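Local coordinates for protein tryptophan halogenase (Shewanella frigidimarina, PDB 2PYX) that probably acts as a flavin-dependent tryptophan halogenase, a member of the FAD-binding monooxygenase-like enzymes with a Rossmann-type nucleotide-binding fold, at residues T182-C185 / T186-G190; Q120-L124 / C125-L129; Y297-S301 / S302-D306; A153-S156 / I157-Q161; Q437-L440 / E441-R444. All coordinates share one frame; numbering follows the deposited sequence. Where two conformers were deposited one is given.

Interaction 1 of 5, residues T182-C185 / T186-G190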
# COMPACT_ATOMS: atom_id res chain seq x y z
N THR A 182 12.67 3.14 14.87
CA THR A 182 14.01 3.61 15.22
C THR A 182 14.42 3.06 16.57
O THR A 182 15.52 2.56 16.75
CB THR A 182 14.01 5.14 15.30
OG1 THR A 182 13.74 5.72 14.00
CG2 THR A 182 15.36 5.65 15.83
N GLU A 183 13.48 3.18 17.52
CA GLU A 183 13.71 2.68 18.89
C GLU A 183 13.92 1.17 18.89
O GLU A 183 14.89 0.68 19.44
CB GLU A 183 12.52 3.07 19.80
CG GLU A 183 12.37 4.56 19.98
CD GLU A 183 10.98 5.05 20.41
OE1 GLU A 183 10.00 4.24 20.52
OE2 GLU A 183 10.88 6.29 20.61
N HIS A 184 13.03 0.44 18.24
CA HIS A 184 13.16 -1.00 18.23
C HIS A 184 14.43 -1.45 17.54
O HIS A 184 15.16 -2.31 18.03
CB HIS A 184 11.95 -1.58 17.55
CG HIS A 184 11.96 -3.06 17.50
ND1 HIS A 184 11.52 -3.85 18.55
CD2 HIS A 184 12.34 -3.92 16.52
CE1 HIS A 184 11.63 -5.12 18.21
NE2 HIS A 184 12.13 -5.19 16.99
N CYS A 185 14.72 -0.89 16.37
CA CYS A 185 15.85 -1.38 15.60
C CYS A 185 17.20 -1.10 16.23
O CYS A 185 18.12 -1.90 16.15
CB CYS A 185 15.87 -0.78 14.20
SG CYS A 185 14.53 -1.44 13.14
N THR A 186 17.32 0.08 16.86
CA THR A 186 18.58 0.46 17.48
C THR A 186 18.78 -0.19 18.84
O THR A 186 19.90 -0.59 19.19
CB THR A 186 18.74 1.99 17.58
OG1 THR A 186 17.72 2.53 18.40
CG2 THR A 186 18.67 2.64 16.21
N GLN A 187 17.69 -0.32 19.60
CA GLN A 187 17.80 -0.82 20.99
C GLN A 187 17.65 -2.33 21.14
O GLN A 187 18.18 -2.91 22.08
CB GLN A 187 16.81 -0.10 21.91
CG GLN A 187 16.94 1.46 21.86
CD GLN A 187 18.39 1.97 22.06
OE1 GLN A 187 18.96 1.81 23.15
NE2 GLN A 187 18.99 2.55 21.01
N LYS A 188 16.99 -2.96 20.18
CA LYS A 188 16.78 -4.39 20.24
C LYS A 188 17.41 -5.16 19.08
O LYS A 188 17.79 -6.33 19.27
CB LYS A 188 15.30 -4.67 20.33
CG LYS A 188 14.61 -4.08 21.59
CD LYS A 188 13.14 -4.42 21.56
CE LYS A 188 12.37 -4.08 22.84
NZ LYS A 188 10.92 -4.58 22.76
N LEU A 189 17.55 -4.54 17.91
CA LEU A 189 18.07 -5.26 16.73
C LEU A 189 19.47 -4.86 16.30
O LEU A 189 19.94 -5.32 15.29
CB LEU A 189 17.10 -5.11 15.54
CG LEU A 189 15.66 -5.58 15.75
CD1 LEU A 189 14.90 -5.42 14.45
CD2 LEU A 189 15.61 -7.00 16.22
N GLY A 190 20.18 -4.05 17.10
CA GLY A 190 21.59 -3.78 16.84
C GLY A 190 21.96 -2.92 15.64
O GLY A 190 23.13 -2.93 15.20
O HOH W 1 10.15 -2.82 20.72

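Interaction 2 of 5, residues Q120-L124 / C125-L129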
# COMPACT_ATOMS: atom_id res chain seq x y z
N GLN A 120 -9.91 -21.59 -1.98
CA GLN A 120 -9.08 -22.79 -2.14
C GLN A 120 -9.84 -23.94 -2.81
O GLN A 120 -9.23 -24.90 -3.28
CB GLN A 120 -8.52 -23.24 -0.78
CG GLN A 120 -7.46 -22.30 -0.24
N GLU A 121 -11.16 -23.86 -2.83
CA GLU A 121 -12.01 -24.89 -3.42
C GLU A 121 -12.57 -24.56 -4.80
O GLU A 121 -12.72 -25.46 -5.62
CB GLU A 121 -13.18 -25.16 -2.52
CG GLU A 121 -12.79 -25.59 -1.12
CD GLU A 121 -14.01 -25.84 -0.27
OE1 GLU A 121 -14.80 -26.72 -0.64
OE2 GLU A 121 -14.18 -25.13 0.74
N LEU A 122 -12.92 -23.30 -5.03
CA LEU A 122 -13.63 -22.88 -6.23
C LEU A 122 -13.61 -21.36 -6.31
O LEU A 122 -13.78 -20.69 -5.30
CB LEU A 122 -15.09 -23.34 -6.21
CG LEU A 122 -15.94 -23.09 -7.46
CD1 LEU A 122 -15.40 -23.89 -8.65
CD2 LEU A 122 -17.37 -23.41 -7.20
N ASP A 123 -13.34 -20.84 -7.49
CA ASP A 123 -13.43 -19.40 -7.75
C ASP A 123 -14.89 -19.07 -7.99
O ASP A 123 -15.46 -19.38 -9.05
CB ASP A 123 -12.55 -19.02 -8.95
CG ASP A 123 -12.59 -17.54 -9.29
OD1 ASP A 123 -13.45 -16.83 -8.76
OD2 ASP A 123 -11.76 -17.12 -10.11
N LEU A 124 -15.52 -18.41 -7.03
CA LEU A 124 -16.95 -18.14 -7.09
C LEU A 124 -17.37 -17.09 -8.13
O LEU A 124 -18.55 -17.00 -8.49
CB LEU A 124 -17.46 -17.65 -5.73
CG LEU A 124 -17.51 -18.69 -4.60
CD1 LEU A 124 -17.99 -18.06 -3.31
CD2 LEU A 124 -18.44 -19.83 -5.01
N CYS A 125 -16.42 -16.26 -8.56
CA CYS A 125 -16.78 -15.14 -9.41
C CYS A 125 -17.68 -15.50 -10.60
O CYS A 125 -18.75 -14.91 -10.74
CB CYS A 125 -15.50 -14.39 -9.80
SG CYS A 125 -15.78 -12.89 -10.75
N PRO A 126 -17.28 -16.44 -11.47
CA PRO A 126 -18.19 -16.74 -12.59
C PRO A 126 -19.55 -17.32 -12.18
O PRO A 126 -20.50 -17.19 -12.95
CB PRO A 126 -17.40 -17.76 -13.43
CG PRO A 126 -16.42 -18.32 -12.51
CD PRO A 126 -16.03 -17.21 -11.59
N TYR A 127 -19.62 -17.94 -11.00
CA TYR A 127 -20.90 -18.43 -10.45
C TYR A 127 -21.78 -17.31 -9.91
O TYR A 127 -23.01 -17.46 -9.85
CB TYR A 127 -20.62 -19.53 -9.39
CG TYR A 127 -19.90 -20.70 -10.04
CD1 TYR A 127 -20.60 -21.74 -10.66
CD2 TYR A 127 -18.51 -20.72 -10.12
CE1 TYR A 127 -19.92 -22.77 -11.34
CE2 TYR A 127 -17.83 -21.76 -10.79
CZ TYR A 127 -18.55 -22.79 -11.37
OH TYR A 127 -17.82 -23.77 -12.04
N TRP A 128 -21.16 -16.20 -9.49
CA TRP A 128 -21.90 -15.04 -9.06
C TRP A 128 -22.48 -14.26 -10.25
O TRP A 128 -23.55 -13.67 -10.17
CB TRP A 128 -21.02 -14.13 -8.17
CG TRP A 128 -21.55 -12.76 -8.13
CD1 TRP A 128 -22.58 -12.29 -7.36
CD2 TRP A 128 -21.18 -11.68 -8.98
NE1 TRP A 128 -22.82 -10.99 -7.64
CE2 TRP A 128 -21.99 -10.59 -8.66
CE3 TRP A 128 -20.23 -11.54 -10.00
CZ2 TRP A 128 -21.87 -9.37 -9.31
CZ3 TRP A 128 -20.11 -10.33 -10.62
CH2 TRP A 128 -20.91 -9.27 -10.29
N LEU A 129 -21.74 -14.25 -11.36
CA LEU A 129 -22.03 -13.36 -12.46
C LEU A 129 -23.51 -13.34 -12.91
O LEU A 129 -24.07 -12.25 -13.14
CB LEU A 129 -21.06 -13.71 -13.59
CG LEU A 129 -20.83 -12.71 -14.70
CD1 LEU A 129 -20.33 -11.38 -14.17
CD2 LEU A 129 -19.86 -13.33 -15.70

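Interaction 3 of 5, residues Y297-S301 / S302-D306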
# COMPACT_ATOMS: atom_id res chain seq x y z
N TYR A 297 -7.08 15.52 -1.58
CA TYR A 297 -7.61 15.49 -2.91
C TYR A 297 -6.41 15.26 -3.85
O TYR A 297 -5.47 16.05 -3.90
CB TYR A 297 -8.25 16.83 -3.26
CG TYR A 297 -8.95 16.94 -4.60
CD1 TYR A 297 -9.31 15.81 -5.33
CD2 TYR A 297 -9.28 18.17 -5.12
CE1 TYR A 297 -9.98 15.95 -6.59
CE2 TYR A 297 -9.91 18.30 -6.35
CZ TYR A 297 -10.30 17.20 -7.07
OH TYR A 297 -10.94 17.27 -8.26
N VAL A 298 -6.45 14.11 -4.55
CA VAL A 298 -5.52 13.76 -5.62
C VAL A 298 -6.15 14.23 -6.90
O VAL A 298 -7.26 13.83 -7.22
CB VAL A 298 -5.35 12.23 -5.65
CG1 VAL A 298 -4.60 11.79 -6.90
CG2 VAL A 298 -4.69 11.76 -4.38
N TYR A 299 -5.41 15.02 -7.68
CA TYR A 299 -6.00 15.61 -8.87
C TYR A 299 -4.95 15.89 -9.97
O TYR A 299 -3.75 15.81 -9.74
CB TYR A 299 -6.79 16.88 -8.52
CG TYR A 299 -6.01 18.02 -7.97
CD1 TYR A 299 -5.78 18.11 -6.62
CD2 TYR A 299 -5.52 19.04 -8.79
CE1 TYR A 299 -5.04 19.15 -6.09
CE2 TYR A 299 -4.78 20.09 -8.26
CZ TYR A 299 -4.58 20.17 -6.89
OH TYR A 299 -3.83 21.21 -6.35
N SER A 300 -5.46 16.22 -11.15
CA SER A 300 -4.60 16.50 -12.34
C SER A 300 -4.53 17.99 -12.59
O SER A 300 -5.57 18.59 -12.87
CB SER A 300 -5.20 15.83 -13.53
OG SER A 300 -4.56 16.22 -14.73
N SER A 301 -3.32 18.54 -12.53
CA SER A 301 -3.16 19.98 -12.82
C SER A 301 -3.41 20.35 -14.27
O SER A 301 -3.61 21.54 -14.57
CB SER A 301 -1.77 20.44 -12.44
OG SER A 301 -0.75 19.73 -13.11
N SER A 302 -3.41 19.37 -15.19
CA SER A 302 -3.79 19.67 -16.56
C SER A 302 -5.29 19.65 -16.77
O SER A 302 -5.73 19.92 -17.90
CB SER A 302 -3.09 18.78 -17.56
OG SER A 302 -3.53 17.45 -17.45
N HIS A 303 -6.05 19.36 -15.72
CA HIS A 303 -7.50 19.42 -15.76
C HIS A 303 -8.12 20.50 -14.87
O HIS A 303 -9.21 20.96 -15.17
CB HIS A 303 -8.12 18.07 -15.40
CG HIS A 303 -7.85 17.03 -16.43
ND1 HIS A 303 -6.70 16.27 -16.43
CD2 HIS A 303 -8.58 16.61 -17.50
CE1 HIS A 303 -6.73 15.45 -17.47
NE2 HIS A 303 -7.84 15.65 -18.14
N THR A 304 -7.43 20.87 -13.79
CA THR A 304 -7.90 21.91 -12.89
C THR A 304 -6.75 22.70 -12.31
O THR A 304 -5.65 22.18 -12.09
CB THR A 304 -8.74 21.34 -11.75
OG1 THR A 304 -9.18 22.42 -10.90
CG2 THR A 304 -7.95 20.39 -10.87
N ASN A 305 -6.99 24.00 -12.05
CA ASN A 305 -6.02 24.77 -11.28
C ASN A 305 -6.13 24.47 -9.78
O ASN A 305 -7.00 23.69 -9.36
CB ASN A 305 -6.08 26.27 -11.60
CG ASN A 305 -7.31 26.94 -11.06
OD1 ASN A 305 -7.97 26.44 -10.16
ND2 ASN A 305 -7.58 28.12 -11.59
N ASP A 306 -5.22 25.04 -9.00
CA ASP A 306 -5.18 24.74 -7.59
C ASP A 306 -6.27 25.46 -6.80
O ASP A 306 -6.76 24.94 -5.79
CB ASP A 306 -3.80 25.04 -7.03
CG ASP A 306 -2.71 24.26 -7.74
OD1 ASP A 306 -2.88 23.04 -7.96
OD2 ASP A 306 -1.69 24.86 -8.08
O HOH W 2 -4.96 23.17 -4.21
O HOH W 3 -1.80 16.79 -15.13

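Interaction 4 of 5, residues A153-S156 / I157-Q161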
# COMPACT_ATOMS: atom_id res chain seq x y z
N ALA A 153 -15.07 -4.10 13.45
CA ALA A 153 -13.66 -4.40 13.41
C ALA A 153 -13.39 -5.76 12.72
O ALA A 153 -14.32 -6.50 12.41
CB ALA A 153 -13.12 -4.40 14.80
N PRO A 154 -12.11 -6.07 12.43
CA PRO A 154 -11.76 -7.37 11.83
C PRO A 154 -11.47 -8.50 12.82
O PRO A 154 -11.14 -9.61 12.42
CB PRO A 154 -10.44 -7.06 11.10
CG PRO A 154 -9.84 -5.99 11.92
CD PRO A 154 -10.94 -5.19 12.51
N LYS A 155 -11.57 -8.19 14.11
CA LYS A 155 -11.23 -9.14 15.16
C LYS A 155 -11.87 -8.69 16.47
O LYS A 155 -12.42 -7.62 16.54
CB LYS A 155 -9.69 -9.26 15.30
CG LYS A 155 -9.01 -7.96 15.77
CD LYS A 155 -7.50 -8.00 15.62
CE LYS A 155 -6.83 -9.05 16.50
NZ LYS A 155 -5.32 -9.10 16.32
N SER A 156 -11.78 -9.55 17.49
CA SER A 156 -12.32 -9.29 18.82
C SER A 156 -11.18 -9.05 19.79
O SER A 156 -10.03 -9.36 19.47
CB SER A 156 -13.12 -10.51 19.28
OG SER A 156 -12.27 -11.64 19.39
N ILE A 157 -11.49 -8.54 20.98
CA ILE A 157 -10.45 -8.26 21.99
C ILE A 157 -9.75 -9.56 22.47
O ILE A 157 -8.59 -9.54 22.92
CB ILE A 157 -11.03 -7.40 23.15
CG1 ILE A 157 -9.93 -6.86 24.07
CG2 ILE A 157 -12.09 -8.19 23.95
CD1 ILE A 157 -8.78 -6.18 23.36
N VAL A 158 -10.44 -10.69 22.31
CA VAL A 158 -9.91 -12.00 22.71
C VAL A 158 -9.07 -12.65 21.62
O VAL A 158 -8.42 -13.67 21.85
CB VAL A 158 -11.06 -12.98 23.14
CG1 VAL A 158 -11.83 -12.39 24.31
CG2 VAL A 158 -11.98 -13.29 21.98
N THR A 159 -9.06 -12.06 20.43
CA THR A 159 -8.24 -12.55 19.35
C THR A 159 -6.75 -12.21 19.55
O THR A 159 -6.40 -11.12 19.99
CB THR A 159 -8.70 -11.96 18.01
OG1 THR A 159 -10.12 -12.19 17.87
CG2 THR A 159 -7.98 -12.60 16.85
N ALA A 160 -5.88 -13.15 19.22
CA ALA A 160 -4.44 -13.00 19.40
C ALA A 160 -3.87 -11.88 18.54
O ALA A 160 -4.44 -11.55 17.49
CB ALA A 160 -3.74 -14.30 19.06
N GLN A 161 -2.76 -11.30 19.00
CA GLN A 161 -2.03 -10.31 18.19
C GLN A 161 -1.82 -10.83 16.79
O GLN A 161 -1.35 -11.97 16.59
CB GLN A 161 -0.69 -10.00 18.82
CG GLN A 161 -0.81 -9.24 20.08
CD GLN A 161 0.52 -8.87 20.69
OE1 GLN A 161 1.49 -8.58 19.99
NE2 GLN A 161 0.56 -8.86 22.03

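Interaction 5 of 5, residues Q437-L440 / E441-R444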
# COMPACT_ATOMS: atom_id res chain seq x y z
N GLN A 437 -5.35 -2.88 -21.87
CA GLN A 437 -6.30 -2.98 -23.00
C GLN A 437 -6.60 -4.45 -23.31
O GLN A 437 -7.73 -4.81 -23.60
CB GLN A 437 -5.74 -2.28 -24.23
CG GLN A 437 -5.70 -0.76 -24.17
CD GLN A 437 -5.21 -0.11 -25.47
OE1 GLN A 437 -5.50 -0.59 -26.57
NE2 GLN A 437 -4.49 1.00 -25.34
N ALA A 438 -5.56 -5.28 -23.28
CA ALA A 438 -5.76 -6.70 -23.58
C ALA A 438 -6.68 -7.35 -22.56
O ALA A 438 -7.56 -8.17 -22.89
CB ALA A 438 -4.45 -7.44 -23.67
N MSE A 439 -6.48 -7.01 -21.30
CA MSE A 439 -7.31 -7.57 -20.23
C MSE A 439 -8.75 -7.11 -20.32
O MSE A 439 -9.68 -7.89 -20.13
CB MSE A 439 -6.75 -7.23 -18.87
CG MSE A 439 -5.49 -7.98 -18.52
SE MSE A 439 -5.75 -9.97 -18.48
CE MSE A 439 -5.04 -9.98 -19.71
N LEU A 440 -8.94 -5.83 -20.60
CA LEU A 440 -10.30 -5.28 -20.72
C LEU A 440 -11.09 -5.97 -21.82
O LEU A 440 -12.28 -6.20 -21.68
CB LEU A 440 -10.22 -3.77 -20.97
CG LEU A 440 -9.83 -2.95 -19.74
CD1 LEU A 440 -9.52 -1.52 -20.16
CD2 LEU A 440 -10.86 -3.04 -18.62
N GLU A 441 -10.40 -6.31 -22.90
CA GLU A 441 -11.03 -7.05 -23.99
C GLU A 441 -11.34 -8.48 -23.54
O GLU A 441 -12.46 -8.96 -23.74
CB GLU A 441 -10.15 -7.00 -25.23
CG GLU A 441 -10.63 -7.84 -26.38
CD GLU A 441 -9.62 -7.88 -27.52
OE1 GLU A 441 -8.57 -8.64 -27.47
OE2 GLU A 441 -9.92 -7.17 -28.50
N LEU A 442 -10.36 -9.16 -22.94
CA LEU A 442 -10.59 -10.52 -22.49
C LEU A 442 -11.71 -10.60 -21.47
O LEU A 442 -12.55 -11.52 -21.54
CB LEU A 442 -9.30 -11.08 -21.90
CG LEU A 442 -9.33 -12.52 -21.41
CD1 LEU A 442 -9.69 -13.44 -22.55
CD2 LEU A 442 -8.00 -12.91 -20.79
N TRP A 443 -11.78 -9.63 -20.55
CA TRP A 443 -12.73 -9.70 -19.45
C TRP A 443 -14.16 -9.42 -19.90
O TRP A 443 -15.08 -9.70 -19.14
CB TRP A 443 -12.29 -8.79 -18.32
CG TRP A 443 -11.03 -9.22 -17.68
CD1 TRP A 443 -10.51 -10.49 -17.65
CD2 TRP A 443 -10.12 -8.40 -16.93
NE1 TRP A 443 -9.34 -10.50 -16.92
CE2 TRP A 443 -9.07 -9.24 -16.47
CE3 TRP A 443 -10.06 -7.04 -16.63
CZ2 TRP A 443 -7.99 -8.75 -15.73
CZ3 TRP A 443 -8.98 -6.56 -15.90
CH2 TRP A 443 -7.97 -7.41 -15.47
N ARG A 444 -14.35 -8.90 -21.11
CA ARG A 444 -15.70 -8.86 -21.67
C ARG A 444 -16.27 -10.26 -21.81
O ARG A 444 -17.49 -10.42 -21.82
CB ARG A 444 -15.69 -8.20 -23.03
CG ARG A 444 -15.42 -6.73 -23.02
CD ARG A 444 -15.31 -6.22 -24.45
NE ARG A 444 -16.59 -6.35 -25.14
CZ ARG A 444 -16.78 -6.25 -26.46
NH1 ARG A 444 -15.76 -6.02 -27.28
NH2 ARG A 444 -18.01 -6.37 -26.95

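Interaction 1 of 5, residues T182-C185 / T186-G190
With CG anti to the backbone N (chi1 -179°), the imidazole of His184 is laid against Lys188 and Leu189, while Thr186 OG1, set between its own backbone N and carbonyl carbon (chi1 62°), turns back onto the carbonyl of Thr182. The setting is the C-terminal end of helix 174-187, where regular i to i+4 bonding gives way to the turn that leads into strand 192-195 of the Rossmann-type sheet. Thr182 O is gripped twice by one residue: Thr186 OG1 donates to it at 2.8 Å and Thr186 N at 3.1 Å, the two donors arriving from opposite faces of the carbonyl plane. Gln187 then folds its bent side chain back over the same hydroxyl, NE2 donating to Thr186 OG1 nearly straight (168°) and in the plane of its own amide. One turn on, Lys188 N bonds to His184 O, and Leu189 N reaches weakly to both His184 O and Cys185 O as the helix frays. Lys188 passes at about a right angle to the His184 side chain, its CB over one ring face and its CD 3.5 Å from His184 ND1. Leu189 meets the ring obliquely, CD1 lying 3.6 Å from His184 CD2. Cys185 and Leu189 face helix 16-31, touching Trp20 and Ala27 respectively. Gly190 follows with positive phi, which residues with a side chain seldom adopt. The ring is fixed at both nitrogens: NE2 bonds to Ile73 O, and a water in the ring plane lies 2.8 Å from His184 ND1 while accepting from Lys188 NZ.

Interaction 2 of 5, residues Q120-L124 / C125-L129
Asp123 and the carbonyl of Leu124 hold the first turn of helix 125-128 closely, whereas Leu122 makes a lighter, wholly apolar approach to Tyr127. On the close side Asp123 OD1 accepts from Cys125 N at 3.0 Å, the N-H reaching OD1 on its anti side, 32° out of the carboxylate plane. Holding CG anti to the backbone N (chi1 180°) swings the carboxylate forward to that amide, and OD1 also lies 3.4 Å from Cys125 CB. The other oxygen, OD2, accepts from Gln466 NE2 of helix 462-471, tying the cap to a neighbouring helix. The backbone of Asp123 is covered as well: its carbonyl O is 3.4 Å from Pro126 CD and sits at the edge of the Tyr127 ring, near its plane. This is a helix-capping arrangement, in which an aspartate before the turn takes up an early amide and the following proline, with no N-H to offer, needs no such partner. Leu124 O receives Trp128 N at 2.9 Å, nearly along the C=O axis, and a weak bond from Tyr127 N. The looser part begins at Leu122, whose side chain crosses that of Tyr127 at about a right angle, both residues being partly exposed. CD2 lies over one ring face, offset toward the rim, and CD1 comes within 3.9 Å of Tyr127 CE2. Both residues reach Ala490 of helix 484-507, so this patch is shared with that helix. At the other end Trp128 turns its indole away, NE1 bonding to Val135 O.

Interaction 3 of 5, residues Y297-S301 / S302-D306
Two side-chain hydrogen bonds, Tyr299 to Asp306 and His303 to Ser300, brace the turn that carries the chain from strand 292-299 into helix 306-317. Tyr299 OH donates to Asp306 OD1 at 2.6 Å. The oxygen lies in the plane of the phenol ring at its edge, but the phenol reaches it on the anti side and 33° out of the carboxylate plane, and ring and carboxylate planes are 69° apart. Chi1 of 64° sets CG of Tyr299 between the backbone N and the carbonyl carbon, directing the ring along the turn to the start of the helix. There a water donates both to Tyr299 OH and to Asp306 O, adding a second link between phenol and helix. Thr304 crosses the Tyr299 side chain at about a right angle, its CG2 3.5 Å from Tyr299 CD2. The motif is a strand-to-helix connection with an N-cap: Asn305 stands just before the helix and its OD1 accepts from Asp308 N. Ser300 organises the other end of the turn. Its carbonyl O takes two donors, Thr304 N at 3.1 Å in the carbonyl plane and His303 N at 3.0 Å from well above it. Its hydroxyl, placed anti to the backbone N, accepts from His303 ND1 at 2.7 Å, virtually in the imidazole plane, and donates to a water that also accepts from Ser302 N. The far nitrogen of this imidazole, NE2, bonds to Asp425 OD2, and the ring of Tyr422 meets it edge-to-face.

Interaction 4 of 5, residues A153-S156 / I157-Q161
Ser156 to Thr159 form a type I beta turn closed by Thr159 N donating to Ser156 O at 3.0 Å, from above the carbonyl plane rather than on a lone pair. The same two residues meet again through their side chains, Ser156 OG and Thr159 OG1 sharing, in the conformer described, a hydrogen bond of 2.7 Å in which either may be the donor. With OG between its backbone N and carbonyl carbon (chi1 62°), Ser156 turns its hydroxyl to Thr159 OG1. The turn belongs to the long loop between helix 144-149 and strand 169-172, and Ile157 at its corner rests on Leu514 and Lys517 of helix 511-520. Lys155 runs obliquely past Thr159, its CE 3.7 Å from Thr159 CG2. A bend at chi3 (-65°) then delivers the ammonium to Ala160 O, where NZ donates at 2.9 Å, tilted out of the carbonyl plane. NZ also forms a salt bridge with Glu77 and a hydrogen bond with Tyr168 OH, and Phe523 adds a cation-pi contact, so the buried charge has several partners. A methionine in its place would probably leave the Ala160 carbonyl without this donor and the Glu77 carboxylate without its opposite charge. Gln161 continues the link to that region, OE1 accepting from Glu77 N and NE2 donating to Asp76 OD2.

Interaction 5 of 5, residues Q437-L440 / E441-R444
The Trp443 indole lies beneath the side chain and carbonyl of Met439, a selenomethionine one helical turn earlier. Met439 CB stands squarely over the six-membered ring, 3.6 Å from its centroid and 10° off the normal, a CH-pi contact. Beyond it the chain bends at chi2 (-61°), bringing SE obliquely beside the five-membered ring at 4.5 Å from that centroid, a Met-aromatic contact. The backbone uses the same face: Met439 O sits 3.0 Å above the indole plane, toward the rim, while accepting from Trp443 N at 2.8 Å. A serine in place of Trp443 would probably leave the flank of Met439 uncovered and Asp452, the partner of the indole NE1, without that donor. Regular bonds from Glu441 N to Gln437 O and Leu442 N to Ala438 O carry the helix up to this point, and Arg444 N reaches Leu440 O only weakly. Helix 434-443 is packed through Leu440 on Leu410 and Val413 of the long helix 383-413, with Trp443 on the loop residue Pro448.

In the fold
Along the chain the order is interaction 2, 4, 1, 3 and 5, none touching another. Interactions 2 and 5 are the nearest by centres, 19 Å apart with nearest atoms about 7 Å apart; Thr476 joins their surroundings, touching Leu129 and bonding to Trp443 O. Interaction 1 lies across the chain's centre from both, about 46 and 48 Å away, on helix 174-187 beside the six-stranded Rossmann-type sheet and the predicted FAD site. Interactions 3 and 4 border the nine-stranded sheet, at the end of strand 292-299 and in the loop before strand 169-172, with centres 41 Å apart. Interactions 2 and 5 belong instead to the helical region packed on helices 383-413, 462-471 and 484-507.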